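Local coordinates for protein cellulase IBT99 (Metagenomes, PDB 6WBT) that probably acts as a 6-phospho-alpha-glucosidase of glycoside hydrolase family 4, binding NAD, manganese and a phosphorylated sugar, at residues Gly12-Thr15 with Tyr16-Gly19; Pro310-Leu313 with Gln314-Tyr317. All coordinates share one frame; numbering follows the deposited sequence.

Contact 1 of 2, residues Gly12-Thr15 with Tyr16-Gly19. With NAD (nicotinamide-adenine-dinucleotide), chain G.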
loop_
_atom_site.group_PDB
_atom_site.type_symbol
_atom_site.label_atom_id
_atom_site.label_comp_id
_atom_site.label_asym_id
_atom_site.label_seq_id
_atom_site.Cartn_x
_atom_site.Cartn_y
_atom_site.Cartn_z
ATOM N N GLY A 12 -6.141 -0.102 42.736
ATOM C CA GLY A 12 -7.065 -0.756 43.646
ATOM C C GLY A 12 -8.089 0.167 44.267
ATOM O O GLY A 12 -9.098 -0.311 44.797
ATOM N N GLY A 13 -7.857 1.477 44.215
ATOM C CA GLY A 13 -8.807 2.432 44.750
ATOM C C GLY A 13 -9.855 2.853 43.742
ATOM O O GLY A 13 -10.395 3.960 43.822
ATOM N N SER A 14 -10.145 1.978 42.785
ATOM C CA SER A 14 -11.125 2.251 41.746
ATOM C C SER A 14 -12.510 1.816 42.203
ATOM O O SER A 14 -12.654 0.926 43.045
ATOM C CB SER A 14 -10.760 1.528 40.447
ATOM O OG SER A 14 -11.835 1.571 39.526
ATOM N N THR A 15 -13.534 2.458 41.637
ATOM C CA THR A 15 -14.908 2.080 41.944
ATOM C C THR A 15 -15.283 0.731 41.341
ATOM O O THR A 15 -16.273 0.127 41.769
ATOM C CB THR A 15 -15.878 3.156 41.453
ATOM O OG1 THR A 15 -15.760 3.296 40.032
ATOM C CG2 THR A 15 -15.568 4.490 42.116
ATOM N N TYR A 16 -14.519 0.249 40.365
ATOM C CA TYR A 16 -14.751 -1.057 39.766
ATOM C C TYR A 16 -13.928 -2.160 40.416
ATOM O O TYR A 16 -14.042 -3.319 40.006
ATOM C CB TYR A 16 -14.446 -1.013 38.264
ATOM C CG TYR A 16 -15.290 -0.027 37.490
ATOM C CD1 TYR A 16 -14.778 1.208 37.115
ATOM C CD2 TYR A 16 -16.598 -0.330 37.134
ATOM C CE1 TYR A 16 -15.545 2.114 36.406
ATOM C CE2 TYR A 16 -17.373 0.570 36.425
ATOM C CZ TYR A 16 -16.841 1.790 36.065
ATOM O OH TYR A 16 -17.608 2.689 35.359
ATOM N N THR A 17 -13.102 -1.830 41.410
ATOM C CA THR A 17 -12.261 -2.845 42.043
ATOM C C THR A 17 -13.069 -3.919 42.763
ATOM O O THR A 17 -12.798 -5.111 42.539
ATOM C CB THR A 17 -11.252 -2.171 42.981
ATOM O OG1 THR A 17 -10.419 -1.279 42.230
ATOM C CG2 THR A 17 -10.381 -3.213 43.668
ATOM N N PRO A 18 -14.054 -3.599 43.615
ATOM C CA PRO A 18 -14.847 -4.678 44.230
ATOM C C PRO A 18 -15.617 -5.510 43.223
ATOM O O PRO A 18 -15.958 -6.661 43.523
ATOM C CB PRO A 18 -15.798 -3.926 45.173
ATOM C CG PRO A 18 -15.144 -2.616 45.414
ATOM C CD PRO A 18 -14.455 -2.279 44.132
ATOM N N GLY A 19 -15.900 -4.969 42.038
ATOM C CA GLY A 19 -16.638 -5.736 41.047
ATOM C C GLY A 19 -15.786 -6.803 40.386
ATOM O O GLY A 19 -16.179 -7.971 40.311
HETATM P PA NAD G . -11.588 6.096 40.122
HETATM O O1A NAD G . -11.162 7.518 39.971
HETATM O O2A NAD G . -12.747 5.802 41.016
HETATM O O5B NAD G . -10.321 5.222 40.581
HETATM C C5B NAD G . -9.106 5.251 39.783
HETATM C C4B NAD G . -7.939 4.818 40.637
HETATM O O4B NAD G . -6.710 4.901 39.867
HETATM C C3B NAD G . -7.686 5.648 41.908
HETATM O O3B NAD G . -7.520 4.778 43.020
HETATM C C2B NAD G . -6.370 6.368 41.592
HETATM O O2B NAD G . -5.637 6.759 42.733
HETATM C C1B NAD G . -5.685 5.308 40.742
HETATM N N9A NAD G . -4.553 5.801 39.966
HETATM C C8A NAD G . -4.441 7.030 39.367
HETATM N N7A NAD G . -3.304 7.204 38.741
HETATM C C5A NAD G . -2.614 6.019 38.947
HETATM C C6A NAD G . -1.339 5.584 38.536
HETATM N N6A NAD G . -0.505 6.322 37.810
HETATM N N1A NAD G . -0.950 4.344 38.916
HETATM C C2A NAD G . -1.794 3.606 39.649
HETATM N N3A NAD G . -3.011 3.910 40.091
HETATM C C4A NAD G . -3.372 5.145 39.704
HETATM O O3 NAD G . -11.897 5.490 38.670
HETATM P PN NAD G . -13.082 4.561 38.116
HETATM O O1N NAD G . -13.202 3.356 38.988
HETATM O O2N NAD G . -14.294 5.403 37.894
HETATM O O5D NAD G . -12.468 4.132 36.700
HETATM C C5D NAD G . -11.152 3.526 36.690
HETATM C C4D NAD G . -10.653 3.444 35.269
HETATM O O4D NAD G . -11.417 2.445 34.556
HETATM C C3D NAD G . -10.798 4.727 34.437
HETATM O O3D NAD G . -9.600 4.962 33.708
HETATM C C2D NAD G . -11.951 4.347 33.503
HETATM O O2D NAD G . -12.054 5.142 32.332
HETATM C C1D NAD G . -11.606 2.890 33.224
HETATM N N1N NAD G . -12.744 2.139 32.622
HETATM C C2N NAD G . -12.708 1.798 31.296
HETATM C C3N NAD G . -13.768 1.123 30.711
HETATM C C7N NAD G . -13.640 0.727 29.262
HETATM O O7N NAD G . -14.635 0.742 28.542
HETATM N N7N NAD G . -12.447 0.341 28.832
HETATM C C4N NAD G . -14.887 0.825 31.482
HETATM C C5N NAD G . -14.896 1.143 32.823
HETATM C C6N NAD G . -13.815 1.796 33.374
#
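The Y16 ring lies between a threonine hydroxyl and the cofactor. T15 OG1 sits 3.7 Å above one face, toward the rim. NAD C5N of the nicotinamide lies over the opposite face, 3.8 Å from Y16 CZ. Y16 also touches the bound glucose-6-phosphate. With an alanine here, the nicotinamide and the sugar phosphate would probably each lose the ring they touch, and T15 OG1 the face beneath it. S14 caps the backbone just before the helix. Y16 N donates to S14 OG at 3.1 Å, with a nearly straight N-H...O angle of 165°. OG stands opposite the S14 backbone nitrogen (chi1 168°), which turns it toward Y16 N. S14 also opens a type I turn, closed by T17 N bonding to S14 O at 3.2 Å and 161°. The stretch is the glycine-rich loop between strand 5-10 and helix 17-25 of a Rossmann-type domain. T15 grips O1N of NAD twice: its N and its OG1 each lie 2.8 Å from that oxygen. R294 NE bonds to T15 OG1 and so helps hold the hydroxyl. S14 OG also approaches O1N, but the modelled length is too short to trust. The two T15 bonds, with the helix start nearby, would probably help stabilise the phosphate charge, alongside R294 and R87, which also bond to NAD.

Contact 2 of 2, residues Pro310-Leu313 with Gln314-Tyr317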
loop_
_atom_site.group_PDB
_atom_site.type_symbol
_atom_site.label_atom_id
_atom_site.label_comp_id
_atom_site.label_asym_id
_atom_site.label_seq_id
_atom_site.Cartn_x
_atom_site.Cartn_y
_atom_site.Cartn_z
ATOM N N PRO A 310 -24.218 -3.707 58.113
ATOM C CA PRO A 310 -24.107 -4.633 56.980
ATOM C C PRO A 310 -24.065 -3.891 55.654
ATOM O O PRO A 310 -24.778 -2.907 55.446
ATOM C CB PRO A 310 -25.362 -5.506 57.100
ATOM C CG PRO A 310 -26.313 -4.746 57.974
ATOM C CD PRO A 310 -25.609 -3.567 58.582
ATOM N N VAL A 311 -23.212 -4.376 54.756
ATOM C CA VAL A 311 -22.976 -3.755 53.458
ATOM C C VAL A 311 -23.534 -4.663 52.372
ATOM O O VAL A 311 -23.256 -5.869 52.356
ATOM C CB VAL A 311 -21.480 -3.480 53.232
ATOM C CG1 VAL A 311 -21.186 -3.282 51.751
ATOM C CG2 VAL A 311 -21.051 -2.259 54.020
ATOM N N ASP A 312 -24.322 -4.084 51.469
ATOM C CA ASP A 312 -24.856 -4.808 50.318
ATOM C C ASP A 312 -23.772 -4.875 49.249
ATOM O O ASP A 312 -23.505 -3.893 48.554
ATOM C CB ASP A 312 -26.115 -4.125 49.796
ATOM C CG ASP A 312 -26.635 -4.759 48.525
ATOM O OD1 ASP A 312 -26.941 -5.970 48.546
ATOM O OD2 ASP A 312 -26.745 -4.046 47.505
ATOM N N LEU A 313 -23.144 -6.043 49.115
ATOM C CA LEU A 313 -22.051 -6.216 48.167
ATOM C C LEU A 313 -22.524 -6.391 46.729
ATOM O O LEU A 313 -21.706 -6.264 45.811
ATOM C CB LEU A 313 -21.186 -7.413 48.569
ATOM C CG LEU A 313 -20.329 -7.234 49.824
ATOM C CD1 LEU A 313 -19.481 -8.470 50.081
ATOM C CD2 LEU A 313 -19.455 -5.996 49.703
ATOM N N GLN A 314 -23.809 -6.671 46.503
ATOM C CA GLN A 314 -24.294 -6.808 45.135
ATOM C C GLN A 314 -24.416 -5.471 44.418
ATOM O O GLN A 314 -24.752 -5.458 43.229
ATOM C CB GLN A 314 -25.645 -7.528 45.110
ATOM C CG GLN A 314 -26.838 -6.642 45.424
ATOM C CD GLN A 314 -28.161 -7.332 45.152
ATOM O OE1 GLN A 314 -28.851 -7.762 46.076
ATOM N NE2 GLN A 314 -28.523 -7.438 43.878
ATOM N N GLN A 315 -24.166 -4.356 45.111
ATOM C CA GLN A 315 -24.129 -3.056 44.447
ATOM C C GLN A 315 -23.106 -3.049 43.319
ATOM O O GLN A 315 -23.380 -2.562 42.215
ATOM C CB GLN A 315 -23.797 -1.956 45.457
ATOM C CG GLN A 315 -24.941 -1.520 46.352
ATOM C CD GLN A 315 -24.540 -0.382 47.273
ATOM O OE1 GLN A 315 -23.742 -0.566 48.194
ATOM N NE2 GLN A 315 -25.080 0.805 47.019
ATOM N N PHE A 316 -21.920 -3.591 43.580
ATOM C CA PHE A 316 -20.798 -3.512 42.659
ATOM C C PHE A 316 -20.658 -4.747 41.778
ATOM O O PHE A 316 -19.701 -4.830 41.002
ATOM C CB PHE A 316 -19.502 -3.282 43.444
ATOM C CG PHE A 316 -19.691 -2.464 44.691
ATOM C CD1 PHE A 316 -19.883 -1.094 44.616
ATOM C CD2 PHE A 316 -19.682 -3.066 45.939
ATOM C CE1 PHE A 316 -20.060 -0.340 45.763
ATOM C CE2 PHE A 316 -19.858 -2.318 47.089
ATOM C CZ PHE A 316 -20.047 -0.954 47.000
ATOM N N TYR A 317 -21.586 -5.701 41.870
ATOM C CA TYR A 317 -21.534 -6.927 41.082
ATOM C C TYR A 317 -22.353 -6.827 39.799
ATOM O O TYR A 317 -22.847 -7.843 39.298
ATOM C CB TYR A 317 -22.012 -8.121 41.911
ATOM C CG TYR A 317 -21.225 -8.397 43.178
ATOM C CD1 TYR A 317 -19.992 -7.799 43.408
ATOM C CD2 TYR A 317 -21.718 -9.268 44.141
ATOM C CE1 TYR A 317 -19.279 -8.053 44.567
ATOM C CE2 TYR A 317 -21.012 -9.531 45.299
ATOM C CZ TYR A 317 -19.794 -8.922 45.507
ATOM O OH TYR A 317 -19.090 -9.183 46.660
#
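Y317 CG lies beside its own backbone nitrogen and opposite its carbonyl carbon (chi1 -59°), and this folds the ring back over L313. The L313 carbonyl oxygen lies over the centre of one face of the Y317 ring. It stands 3.0 Å above the ring plane, nearly equidistant from the ring carbons. The ring face offers this oxygen no N-H or O-H, and its bond is a weak one from F316 N. Farther out the tyrosine crosses the leucine side chain. Y317 CZ packs on L313 CB at 3.7 Å, and Y317 OH reaches L313 CD1 at 3.5 Å. D312 CG is opposite its backbone nitrogen (chi1 175°), which brings the carboxylate against Q314 and Q315. D312 OD1 meets the methylene Q314 CG at 3.2 Å, and D312 OD2 meets Q315 CG at 3.3 Å. These are contacts with carbon, and D312 and Q314 are both exposed. The D312 carboxylate and Q314 amide planes are 48° apart. The stretch belongs to the connection between helices 296-306 and 321-334, in the C-terminal family 4 region. It turns through two weak backbone bonds: F316 N to L313 O at 3.5 Å, and Y317 N to Q314 O, also at 3.5 Å. The turn rests on neighbouring helices. L313 packs on I52, V56 and T59 of helix 43-60, and Y317 also touches V56. V311 touches A301 and I305 of helix 296-306. F316 takes Q315 CB over the centre of one ring face, 3.9 Å above the plane.

Contact 1 comes first along the chain and contact 2 about 300 residues later. In space their centres are only 12 Å apart, on the same side of the chain's centre. They touch directly: P18 O meets Y317 CE1 at 3.7 Å, and P18 CB meets F316 CD2 at 4.1 Å. Both also pack against helices 43-60 and 296-306. Contact 1 is buried at the cofactor, in the N-terminal Rossmann-type region. Contact 2 lies at the surface, in the C-terminal region, with F316 about 10 Å from NAD. The first turn of helix 17-25 thus joins the two regions, with the cofactor at its start and the 314-317 turn packed against it.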